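PDB 5DEC: GTP pyrophosphokinase YjbM from Bacillus subtilis, which transfers pyrophosphate from ATP to GDP or GTP, making the alarmones ppGpp and pppGpp that mediate the bacterial stringent response. Local coordinates for residues B[22-25]-B[26-30]; B[101-104]-B[105-108]; B[155-158]-B[159-163]; B[172-175]-B[176-180]. All coordinates share one frame; numbering follows the deposited sequence.

Contact 1 (B[22-25]-B[26-30]); sequences QAVE and ELKVK
Gln22 and Glu26 are joined by a nearly straight side-chain hydrogen bond. Gln22 NE2 donates a hydrogen bond to Glu26 OE2 at 2.9 Å, using the anti lone pair of that oxygen. The acceptor lies in the amide plane, while the carboxylate is turned 74° against it. A bend in the Gln22 chain (chi2 63°) carries the amide over to its partner. The same NE2 also bonds Val29 O of the second subunit. Glu26 OE1 takes a hydrogen bond from Tyr132 of strand 126-136. An alanine in place of Glu26 would probably leave the Tyr132 hydroxyl without this acceptor and the Gln22 amide held by fewer bonds. Glu25, just before Glu26, and Lys28 run side by side and form a long salt bridge, Glu25 OE2 to Lys28 NZ 3.5 Å. Main-chain bonds include Leu27 N to Ala23 O at 2.9 Å. The aliphatic part of Lys28 leans on Val24, with CD 3.8 Å from Val24 CG1. Ala23 and Leu27 face the sheet through Val143 and Val145. Such i to i+3 and i to i+4 side-chain pairs are typical of a helix, here 11-38, where Lys28, Val29 and Lys30 belong to the allosteric alarmone site shared by two neighbouring subunits.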
# COMPACT_ATOMS: atom_id res chain seq x y z
N GLN B 22 11.59 -9.64 2.21
CA GLN B 22 12.03 -8.53 1.37
C GLN B 22 12.10 -8.98 -0.11
O GLN B 22 11.71 -8.25 -1.01
CB GLN B 22 13.39 -8.00 1.85
CG GLN B 22 13.95 -6.80 1.04
CD GLN B 22 13.08 -5.56 1.10
OE1 GLN B 22 12.32 -5.35 2.04
NE2 GLN B 22 13.21 -4.70 0.09
N ALA B 23 12.55 -10.20 -0.36
CA ALA B 23 12.56 -10.71 -1.74
C ALA B 23 11.14 -10.72 -2.32
O ALA B 23 10.91 -10.29 -3.46
CB ALA B 23 13.15 -12.09 -1.79
N VAL B 24 10.19 -11.21 -1.54
CA VAL B 24 8.79 -11.21 -1.96
C VAL B 24 8.27 -9.80 -2.24
O VAL B 24 7.64 -9.57 -3.27
CB VAL B 24 7.91 -11.92 -0.90
CG1 VAL B 24 6.42 -11.71 -1.19
CG2 VAL B 24 8.25 -13.40 -0.88
N GLU B 25 8.54 -8.83 -1.36
CA GLU B 25 8.04 -7.47 -1.63
C GLU B 25 8.67 -6.85 -2.89
O GLU B 25 8.01 -6.08 -3.63
CB GLU B 25 8.30 -6.54 -0.44
CG GLU B 25 7.49 -6.88 0.82
CD GLU B 25 6.01 -7.12 0.53
OE1 GLU B 25 5.36 -6.30 -0.13
OE2 GLU B 25 5.49 -8.15 0.99
N GLU B 26 9.95 -7.13 -3.12
CA GLU B 26 10.61 -6.58 -4.31
C GLU B 26 10.02 -7.20 -5.57
O GLU B 26 9.71 -6.50 -6.52
CB GLU B 26 12.12 -6.80 -4.24
CG GLU B 26 12.77 -5.94 -3.14
CD GLU B 26 14.29 -6.01 -3.10
OE1 GLU B 26 14.91 -6.47 -4.09
OE2 GLU B 26 14.86 -5.58 -2.07
N LEU B 27 9.85 -8.52 -5.56
CA LEU B 27 9.29 -9.21 -6.71
C LEU B 27 7.82 -8.87 -6.94
O LEU B 27 7.38 -8.84 -8.08
CB LEU B 27 9.47 -10.72 -6.54
CG LEU B 27 10.88 -11.21 -6.86
CD1 LEU B 27 11.05 -12.64 -6.36
CD2 LEU B 27 11.16 -11.11 -8.36
N LYS B 28 7.06 -8.61 -5.88
CA LYS B 28 5.68 -8.17 -6.08
C LYS B 28 5.59 -6.88 -6.88
O LYS B 28 4.81 -6.78 -7.82
CB LYS B 28 4.96 -7.98 -4.73
CG LYS B 28 4.40 -9.30 -4.20
CD LYS B 28 4.03 -9.21 -2.72
CE LYS B 28 2.95 -8.20 -2.44
NZ LYS B 28 2.60 -8.29 -0.99
N VAL B 29 6.38 -5.88 -6.50
CA VAL B 29 6.31 -4.61 -7.21
C VAL B 29 6.79 -4.76 -8.65
O VAL B 29 6.24 -4.14 -9.59
CB VAL B 29 7.14 -3.52 -6.48
CG1 VAL B 29 7.20 -2.24 -7.33
CG2 VAL B 29 6.52 -3.25 -5.16
N LYS B 30 7.83 -5.57 -8.83
CA LYS B 30 8.35 -5.84 -10.17
C LYS B 30 7.28 -6.48 -11.05
O LYS B 30 6.97 -6.00 -12.12
CB LYS B 30 9.58 -6.74 -10.10
CG LYS B 30 10.88 -5.98 -9.68
CD LYS B 30 11.98 -6.94 -9.29
CE LYS B 30 13.31 -6.22 -8.94
NZ LYS B 30 13.92 -5.65 -10.16

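Contact 2 (B[101-104]-B[105-108]); sequences FARK and DFTV
Arg103 crosses the Phe106 ring obliquely, its CB over one face and its CD 3.7 Å from Phe106 CZ. The guanidinium plane is only 20° from the ring plane. The ring reaches back to the arginine because Phe106 CG sits between its own backbone N and carbonyl carbon (chi1 51°). Leu27 of helix 11-38 and Val130 and Tyr132 of strand 126-136 also pack on Phe106.

The charged end of Arg103 grips Asp105 side-on with two nitrogens. NH2 meets OD2 of Asp105 at 2.7 Å, at the edge of the guanidinium and close to its plane. Arg103 NE reaches Asp105 OD1 at 2.9 Å, a less straight bond with the oxygen tilted out of that plane. Both oxygens are met on their syn sides. The two-point grip should limit rotation of both groups. Asp105 OD2 has a second cationic partner, Lys30, so its negative charge is probably shared between two cations. The backbone N of Asp105 is buried here and has no partner in the model.

At the other end, Phe101 and Val108 cross at about a right angle, with Phe101 CE1 3.7 Å from Val108 CG1. This apolar pair brings the two arms of the turn together at their far ends. Lys104 N is bonded to Gln135 of the second subunit. The arrangement is a short helix-to-strand connection, taking helix 90-102 into strand 107-113, an outer strand of the mixed sheet within this chain, beside Lys30 of the allosteric site.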
# COMPACT_ATOMS: atom_id res chain seq x y z
N PHE B 101 11.42 -15.95 -18.01
CA PHE B 101 12.67 -16.55 -18.47
C PHE B 101 13.64 -15.52 -19.04
O PHE B 101 14.86 -15.71 -19.00
CB PHE B 101 12.36 -17.64 -19.49
CG PHE B 101 12.06 -18.98 -18.87
CD1 PHE B 101 13.09 -19.77 -18.37
CD2 PHE B 101 10.77 -19.45 -18.78
CE1 PHE B 101 12.83 -21.00 -17.80
CE2 PHE B 101 10.50 -20.69 -18.21
CZ PHE B 101 11.53 -21.46 -17.72
N ALA B 102 13.11 -14.41 -19.55
CA ALA B 102 13.93 -13.36 -20.17
C ALA B 102 14.45 -12.31 -19.18
O ALA B 102 15.33 -11.52 -19.52
CB ALA B 102 13.13 -12.66 -21.26
N ARG B 103 13.91 -12.28 -17.97
CA ARG B 103 14.33 -11.24 -17.03
C ARG B 103 15.77 -11.48 -16.57
O ARG B 103 16.18 -12.62 -16.33
CB ARG B 103 13.38 -11.19 -15.82
CG ARG B 103 11.99 -10.61 -16.14
CD ARG B 103 11.15 -10.50 -14.87
NE ARG B 103 11.65 -9.43 -14.00
CZ ARG B 103 11.13 -8.21 -13.96
NH1 ARG B 103 10.09 -7.91 -14.73
NH2 ARG B 103 11.63 -7.30 -13.13
N LYS B 104 16.52 -10.40 -16.43
CA LYS B 104 17.90 -10.52 -16.00
C LYS B 104 18.10 -10.13 -14.53
O LYS B 104 19.22 -10.12 -14.06
CB LYS B 104 18.81 -9.66 -16.88
CG LYS B 104 18.89 -10.13 -18.33
CD LYS B 104 20.09 -9.49 -19.02
CE LYS B 104 20.43 -10.18 -20.32
NZ LYS B 104 19.32 -10.11 -21.30
N ASP B 105 17.02 -9.83 -13.81
CA ASP B 105 17.17 -9.45 -12.40
C ASP B 105 17.00 -10.65 -11.47
O ASP B 105 17.00 -10.51 -10.24
CB ASP B 105 16.22 -8.31 -12.00
CG ASP B 105 14.76 -8.58 -12.35
OD1 ASP B 105 14.46 -9.49 -13.17
OD2 ASP B 105 13.91 -7.84 -11.82
N PHE B 106 16.89 -11.84 -12.06
CA PHE B 106 17.03 -13.09 -11.32
C PHE B 106 17.34 -14.20 -12.32
O PHE B 106 17.41 -13.94 -13.52
CB PHE B 106 15.76 -13.43 -10.49
CG PHE B 106 14.46 -13.38 -11.26
CD1 PHE B 106 14.16 -14.35 -12.21
CD2 PHE B 106 13.52 -12.39 -11.00
CE1 PHE B 106 12.97 -14.32 -12.92
CE2 PHE B 106 12.31 -12.36 -11.71
CZ PHE B 106 12.04 -13.34 -12.67
N THR B 107 17.55 -15.41 -11.83
CA THR B 107 17.74 -16.55 -12.71
C THR B 107 16.79 -17.68 -12.34
O THR B 107 16.57 -17.97 -11.17
CB THR B 107 19.20 -17.07 -12.68
OG1 THR B 107 19.52 -17.56 -11.37
CG2 THR B 107 20.18 -15.96 -13.05
N VAL B 108 16.22 -18.32 -13.36
CA VAL B 108 15.33 -19.45 -13.15
C VAL B 108 16.15 -20.72 -12.94
O VAL B 108 17.04 -21.02 -13.73
CB VAL B 108 14.36 -19.62 -14.34
CG1 VAL B 108 13.49 -20.86 -14.17
CG2 VAL B 108 13.50 -18.33 -14.52

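Contact 3 (B[155-158]-B[159-163]); sequences NFWA and TIEHS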
# COMPACT_ATOMS: atom_id res chain seq x y z
N ASN B 155 -6.79 -21.00 -9.89
CA ASN B 155 -6.47 -20.46 -8.59
C ASN B 155 -7.65 -20.64 -7.63
O ASN B 155 -7.49 -20.98 -6.46
CB ASN B 155 -6.09 -18.97 -8.68
CG ASN B 155 -5.66 -18.40 -7.34
OD1 ASN B 155 -4.75 -18.92 -6.71
ND2 ASN B 155 -6.29 -17.31 -6.93
N PHE B 156 -8.85 -20.41 -8.16
CA PHE B 156 -10.06 -20.60 -7.35
C PHE B 156 -10.16 -22.04 -6.86
O PHE B 156 -10.31 -22.30 -5.65
CB PHE B 156 -11.29 -20.20 -8.18
CG PHE B 156 -12.60 -20.41 -7.48
CD1 PHE B 156 -12.70 -20.33 -6.09
CD2 PHE B 156 -13.74 -20.65 -8.21
CE1 PHE B 156 -13.91 -20.54 -5.46
CE2 PHE B 156 -14.97 -20.84 -7.57
CZ PHE B 156 -15.05 -20.76 -6.21
N TRP B 157 -10.06 -22.98 -7.78
CA TRP B 157 -10.14 -24.41 -7.40
C TRP B 157 -9.05 -24.79 -6.39
O TRP B 157 -9.33 -25.46 -5.39
CB TRP B 157 -10.05 -25.32 -8.63
CG TRP B 157 -10.23 -26.74 -8.24
CD1 TRP B 157 -11.41 -27.41 -8.14
CD2 TRP B 157 -9.20 -27.65 -7.80
NE1 TRP B 157 -11.18 -28.70 -7.70
CE2 TRP B 157 -9.86 -28.86 -7.48
CE3 TRP B 157 -7.82 -27.56 -7.68
CZ2 TRP B 157 -9.13 -29.98 -7.05
CZ3 TRP B 157 -7.12 -28.64 -7.24
CH2 TRP B 157 -7.77 -29.86 -6.94
N ALA B 158 -7.81 -24.37 -6.65
CA ALA B 158 -6.71 -24.74 -5.75
C ALA B 158 -6.89 -24.17 -4.35
O ALA B 158 -6.47 -24.79 -3.35
CB ALA B 158 -5.37 -24.29 -6.34
N THR B 159 -7.47 -22.98 -4.27
CA THR B 159 -7.72 -22.34 -2.99
C THR B 159 -8.73 -23.13 -2.17
O THR B 159 -8.58 -23.31 -0.95
CB THR B 159 -8.20 -20.88 -3.19
OG1 THR B 159 -7.15 -20.14 -3.84
CG2 THR B 159 -8.55 -20.22 -1.85
N ILE B 160 -9.78 -23.62 -2.85
CA ILE B 160 -10.79 -24.44 -2.19
C ILE B 160 -10.19 -25.76 -1.74
O ILE B 160 -10.42 -26.21 -0.61
CB ILE B 160 -11.98 -24.74 -3.12
CG1 ILE B 160 -12.72 -23.46 -3.51
CG2 ILE B 160 -12.95 -25.71 -2.45
CD1 ILE B 160 -13.29 -22.70 -2.33
N GLU B 161 -9.43 -26.40 -2.63
CA GLU B 161 -8.78 -27.66 -2.24
C GLU B 161 -7.86 -27.49 -1.03
O GLU B 161 -7.79 -28.37 -0.15
CB GLU B 161 -7.97 -28.24 -3.40
CG GLU B 161 -7.19 -29.47 -2.93
CD GLU B 161 -6.13 -29.92 -3.90
OE1 GLU B 161 -6.27 -31.03 -4.46
OE2 GLU B 161 -5.18 -29.15 -4.12
N HIS B 162 -7.13 -26.38 -1.00
CA HIS B 162 -6.20 -26.14 0.10
C HIS B 162 -6.96 -26.01 1.41
O HIS B 162 -6.60 -26.63 2.41
CB HIS B 162 -5.35 -24.87 -0.14
CG HIS B 162 -4.34 -24.63 0.94
ND1 HIS B 162 -3.14 -25.32 1.00
CD2 HIS B 162 -4.37 -23.83 2.03
CE1 HIS B 162 -2.46 -24.93 2.06
NE2 HIS B 162 -3.19 -24.03 2.71
N SER B 163 -8.05 -25.24 1.37
CA SER B 163 -8.92 -25.05 2.54
C SER B 163 -9.53 -26.36 3.03
O SER B 163 -9.64 -26.59 4.23
CB SER B 163 -10.02 -24.05 2.22
OG SER B 163 -9.46 -22.74 2.12
O HOH W 1 -7.54 -17.09 -3.88
O HOH W 2 -4.37 -26.55 -3.50
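Asn155 and Thr159 pair one turn apart in helix 152-167, whose i to i+4 pairs carry residues of both nucleotide sites. Asn155 belongs to the allosteric site, and Ala158 to His162 belong to the product site. Asn155 O accepts two bonds from Thr159, from OG1 at 2.8 Å and from N at 3.0 Å. They arrive from opposite faces of the carbonyl plane. Thr159 OG1 can fold back in this way because it stands beside its own backbone N (chi1 -62°). Water 1 donates to Thr159 OG1 and is weakly bonded by Asn155 ND2, while Asn155 OD1 is held by Arg150. Phe156 lies alongside Ile160, with CE1 3.7 Å from Ile160 CG1, and packs on Leu152 of the third subunit. Trp157 presents one ring face to Glu161, whose CB makes a CH-pi contact 4.0 Å from the centroid of the six-membered ring. The carboxylate is turned 59° from the ring. Trp157 NE1 is bonded to Leu180 O of helix 174-202. Glu161 OE1 takes a hydrogen bond from Ser121 and a salt bridge from Lys119. An alanine at Glu161 keeps CB on the ring but is likely to leave Lys119 and Ser121 without this carboxylate and to unhook water 2. At Ala158 the carbonyl takes His162 N, and water 2 links Ala158 O (2.7 Å) to Glu161 OE2 (2.8 Å).

Contact 4 (B[172-175]-B[176-180]); sequences IPEK and VKLRL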
# COMPACT_ATOMS: atom_id res chain seq x y z
N ILE B 172 -9.80 -35.80 3.14
CA ILE B 172 -11.08 -35.32 2.68
C ILE B 172 -11.98 -36.53 2.44
O ILE B 172 -11.58 -37.44 1.72
CB ILE B 172 -10.92 -34.47 1.38
CG1 ILE B 172 -10.03 -33.26 1.65
CG2 ILE B 172 -12.26 -33.98 0.89
CD1 ILE B 172 -9.65 -32.48 0.37
N PRO B 173 -13.21 -36.52 2.99
CA PRO B 173 -14.12 -37.65 2.84
C PRO B 173 -14.45 -37.86 1.38
O PRO B 173 -14.44 -36.90 0.61
CB PRO B 173 -15.36 -37.22 3.64
CG PRO B 173 -14.89 -36.17 4.56
CD PRO B 173 -13.78 -35.45 3.82
N GLU B 174 -14.75 -39.09 1.01
CA GLU B 174 -14.84 -39.41 -0.40
C GLU B 174 -15.97 -38.65 -1.09
O GLU B 174 -15.81 -38.26 -2.23
CB GLU B 174 -15.02 -40.93 -0.59
CG GLU B 174 -14.40 -41.44 -1.89
CD GLU B 174 -12.87 -41.37 -1.86
OE1 GLU B 174 -12.28 -41.41 -0.75
OE2 GLU B 174 -12.25 -41.23 -2.94
N LYS B 175 -17.06 -38.37 -0.37
CA LYS B 175 -18.19 -37.66 -0.98
C LYS B 175 -17.78 -36.24 -1.36
O LYS B 175 -18.16 -35.71 -2.42
CB LYS B 175 -19.37 -37.57 -0.01
CG LYS B 175 -20.44 -38.65 -0.08
CD LYS B 175 -21.65 -38.19 0.73
CE LYS B 175 -22.39 -39.33 1.40
NZ LYS B 175 -23.01 -40.26 0.42
N VAL B 176 -16.92 -35.65 -0.54
CA VAL B 176 -16.48 -34.29 -0.82
C VAL B 176 -15.39 -34.32 -1.86
O VAL B 176 -15.34 -33.45 -2.74
CB VAL B 176 -15.97 -33.58 0.47
CG1 VAL B 176 -15.37 -32.22 0.13
CG2 VAL B 176 -17.11 -33.39 1.47
N LYS B 177 -14.51 -35.31 -1.78
CA LYS B 177 -13.44 -35.44 -2.75
C LYS B 177 -13.92 -35.71 -4.17
O LYS B 177 -13.34 -35.20 -5.13
CB LYS B 177 -12.49 -36.57 -2.34
CG LYS B 177 -11.22 -36.61 -3.17
CD LYS B 177 -10.26 -37.70 -2.72
CE LYS B 177 -9.90 -37.54 -1.25
NZ LYS B 177 -9.20 -38.74 -0.72
N LEU B 178 -14.98 -36.50 -4.32
CA LEU B 178 -15.58 -36.73 -5.64
C LEU B 178 -16.07 -35.41 -6.24
O LEU B 178 -15.81 -35.11 -7.41
CB LEU B 178 -16.73 -37.74 -5.54
CG LEU B 178 -16.30 -39.18 -5.22
CD1 LEU B 178 -17.50 -40.16 -5.19
CD2 LEU B 178 -15.23 -39.66 -6.20
N ARG B 179 -16.75 -34.61 -5.44
CA ARG B 179 -17.26 -33.30 -5.89
C ARG B 179 -16.16 -32.29 -6.20
O ARG B 179 -16.27 -31.48 -7.14
CB ARG B 179 -18.20 -32.78 -4.83
CG ARG B 179 -19.50 -33.63 -4.84
CD ARG B 179 -20.49 -33.23 -3.75
NE ARG B 179 -21.85 -33.63 -4.09
CZ ARG B 179 -22.41 -34.79 -3.77
NH1 ARG B 179 -21.70 -35.73 -3.15
NH2 ARG B 179 -23.67 -35.03 -4.12
N LEU B 180 -15.09 -32.33 -5.40
CA LEU B 180 -13.92 -31.49 -5.62
C LEU B 180 -13.30 -31.82 -6.96
O LEU B 180 -12.87 -30.94 -7.70
CB LEU B 180 -12.90 -31.71 -4.51
CG LEU B 180 -11.75 -30.73 -4.40
CD1 LEU B 180 -12.25 -29.32 -4.30
CD2 LEU B 180 -10.86 -31.12 -3.21
O HOH W 3 -11.06 -39.88 1.11
O HOH W 4 -8.07 -36.37 1.35
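The start of helix 174-202 is built here, with Pro173 at the N-cap. The helix follows the loop after helix 152-167. Ile172 just before the cap and Leu180 in the second turn pack back on helix 152-167. Ile172 lays its side chain along the new helix. Its CG2 meets Val176 CG1 at 3.7 Å, and its CD1 meets Leu180 CD2 at 4.0 Å. Each pair crosses at about a right angle. With CG2 anti to the backbone N and CG1 beside it (chi1 -60°), one branch of Ile172 reaches Val176 and the other Leu180. Leu164 of helix 152-167 covers both Ile172 and Leu180. Tyr168 covers Pro173 and Val176. This is the apolar side of the turn.

The backbone is tied by Pro173 O, which accepts from Lys177 N at 2.9 Å and only weakly from Val176 N. Leu178 N bonds Glu174 O in the next step.

The charged residues lie on other sides. Arg179 turns the edge of its guanidinium to Lys175 O, but its salt bridge is to Glu200 of the third subunit. Glu174 OE1 and Lys177 NZ are 4.1 Å apart, too far for a salt bridge. Water joins them instead. Lys177 is bent at chi3 (-57°), which brings its amino group back beside the loop. There its NZ gives a bond to water 3 at 2.8 Å, and that water donates to Glu174 OE1 at 2.7 Å and to Ile172 O at 2.6 Å.

Overall arrangement
The four contacts form two touching pairs on opposite sides of the chain's centre. Contacts 1 and 2 meet through the Lys30–Asp105 salt bridge and the packing of Leu27 on Phe106, and both touch the second subunit. Contacts 3 and 4 join consecutive helices, where Leu180 packs on Ile160 and Glu161, and both touch the third subunit. Contact 3 is buried, and it holds residues of both nucleotide sites. The others are only partly buried. Contact 4, about 24 Å from the chain's centre, relies on loop-to-helix apolar packing and water. Contact 1 lies within a helix against the sheet, whereas contact 2 reverses the chain with a two-point salt bridge.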